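Side-chain contact in apoptosis regulator Bcl-2 homolog (Fowlpox virus, PDB 5TZP), which inhibits host-cell apoptosis by sequestering and inactivating proapoptotic Bcl-2 proteins, including BAK1 and BAX: residues I27-T32 and V48-C53. Residues are numbered along the deposited sequence; the frame is centred on the assembly and turned at random.
Sequences IIEYNT and VLKAAC
E29 and K50 make a salt bridge that is the sole contact between these two helical segments: K50 NZ donates a hydrogen bond to E29 OE1 at 2.7 Å. The ammonium group meets this oxygen on the syn side of the carboxylate, 25° out of its plane. The attachment is one-sided, since K50 NZ lies 4.0 Å from E29 OE2, too far to make the bond bidentate. That second oxygen is satisfied by other donors, the hydroxyl of Y46 and the backbone N of R36, which together with K50 should fix the rotation of the carboxylate and probably favour its ionised form. Both chains leave their helices with CG anti to the backbone N (chi1 176° for E29) and stay extended beyond it, which carries the charged groups out to meet between the two helices. The two side chains cross at about a right angle, and K50 CE passes E29 OE1 at 3.3 Å. The contact ties the end of helix 14-32 to helix 43-68 at the surface of the helical bundle of the Bcl-2 fold; helix 43-68 also faces the bound BH3 peptide, where A52 packs on an aromatic side chain of that peptide. Y26, on the same helix as E29, touches L49, K50 and C53. In the last turn of helix 14-32, two side chains bond back to backbone carbonyls. I27 O accepts from N31 N and, at 3.0 Å, from N31 ND2; the two donors arrive from opposite faces of the carbonyl plane, and the N-H...O angle at ND2 is nearly straight at 169°. I28 O is likewise doubly engaged, by T32 N and by T32 OG1 at 2.7 Å, the hydroxyl standing above the carbonyl plane. Weak hydrogen bonds also link N31 ND2 with S102 OG and T32 OG1 with K34 N.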
# COMPACT_ATOMS: atom_id res chain seq x y z
N ILE A 27 1.41 -5.31 -6.31
CA ILE A 27 2.70 -5.72 -5.75
C ILE A 27 3.37 -6.70 -6.71
O ILE A 27 4.59 -6.63 -6.95
CB ILE A 27 2.51 -6.28 -4.34
CG1 ILE A 27 2.13 -5.13 -3.41
CG2 ILE A 27 3.81 -6.92 -3.85
CD1 ILE A 27 1.82 -5.52 -1.99
N ILE A 28 2.61 -7.61 -7.34
CA ILE A 28 3.18 -8.50 -8.36
C ILE A 28 3.76 -7.68 -9.53
O ILE A 28 4.87 -7.98 -9.99
CB ILE A 28 2.11 -9.49 -8.80
CG1 ILE A 28 1.82 -10.49 -7.66
CG2 ILE A 28 2.62 -10.23 -10.06
CD1 ILE A 28 0.58 -11.25 -7.91
N GLU A 29 3.03 -6.70 -10.02
CA GLU A 29 3.54 -5.88 -11.11
C GLU A 29 4.85 -5.17 -10.72
O GLU A 29 5.83 -5.13 -11.48
CB GLU A 29 2.49 -4.90 -11.63
CG GLU A 29 3.10 -3.97 -12.72
CD GLU A 29 2.14 -3.25 -13.57
OE1 GLU A 29 2.63 -2.42 -14.36
OE2 GLU A 29 0.92 -3.53 -13.59
N TYR A 30 4.86 -4.59 -9.53
CA TYR A 30 6.03 -3.86 -9.06
C TYR A 30 7.24 -4.78 -9.02
O TYR A 30 8.35 -4.39 -9.40
CB TYR A 30 5.72 -3.25 -7.70
CG TYR A 30 6.88 -2.45 -7.21
CD1 TYR A 30 7.09 -1.12 -7.65
CD2 TYR A 30 7.81 -2.96 -6.34
CE1 TYR A 30 8.24 -0.44 -7.23
CE2 TYR A 30 8.89 -2.28 -5.93
CZ TYR A 30 9.16 -1.06 -6.38
OH TYR A 30 10.34 -0.45 -5.93
N ASN A 31 7.05 -6.02 -8.54
CA ASN A 31 8.16 -6.95 -8.39
C ASN A 31 8.62 -7.53 -9.68
O ASN A 31 9.85 -7.82 -9.88
CB ASN A 31 7.79 -8.07 -7.46
CG ASN A 31 8.12 -7.69 -6.06
OD1 ASN A 31 9.27 -7.83 -5.59
ND2 ASN A 31 7.17 -7.15 -5.41
N THR A 32 7.72 -7.80 -10.60
CA THR A 32 8.04 -8.56 -11.80
C THR A 32 8.19 -7.74 -13.07
O THR A 32 8.63 -8.31 -14.09
CB THR A 32 6.98 -9.64 -12.07
OG1 THR A 32 5.70 -9.07 -12.36
CG2 THR A 32 6.91 -10.59 -10.88
N VAL A 48 -4.58 4.45 -11.63
CA VAL A 48 -4.38 5.55 -10.67
C VAL A 48 -3.49 5.11 -9.50
O VAL A 48 -2.56 5.84 -9.11
CB VAL A 48 -5.73 6.11 -10.18
CG1 VAL A 48 -5.47 7.18 -9.10
CG2 VAL A 48 -6.54 6.73 -11.30
N LEU A 49 -3.80 3.96 -8.92
CA LEU A 49 -2.99 3.40 -7.84
C LEU A 49 -1.53 3.29 -8.27
O LEU A 49 -0.61 3.69 -7.53
CB LEU A 49 -3.58 2.05 -7.42
CG LEU A 49 -2.77 1.33 -6.30
CD1 LEU A 49 -2.77 2.06 -4.99
CD2 LEU A 49 -3.29 -0.08 -6.11
N LYS A 50 -1.29 2.69 -9.42
CA LYS A 50 0.07 2.45 -9.89
C LYS A 50 0.81 3.76 -10.03
O LYS A 50 1.97 3.92 -9.62
CB LYS A 50 -0.04 1.69 -11.23
CG LYS A 50 1.22 1.59 -11.96
CD LYS A 50 1.04 0.62 -13.25
CE LYS A 50 2.04 0.87 -14.34
NZ LYS A 50 1.73 -0.07 -15.45
N ALA A 51 0.20 4.76 -10.66
CA ALA A 51 0.86 6.07 -10.85
C ALA A 51 1.14 6.77 -9.52
O ALA A 51 2.22 7.35 -9.31
CB ALA A 51 0.01 6.97 -11.73
N ALA A 52 0.21 6.65 -8.57
CA ALA A 52 0.34 7.33 -7.28
C ALA A 52 1.45 6.62 -6.48
O ALA A 52 2.29 7.30 -5.87
CB ALA A 52 -0.98 7.28 -6.51
N CYS A 53 1.51 5.29 -6.51
CA CYS A 53 2.59 4.59 -5.80
C CYS A 53 3.92 4.92 -6.41
O CYS A 53 4.92 5.08 -5.68
CB CYS A 53 2.30 3.09 -5.83
SG CYS A 53 0.93 2.58 -4.77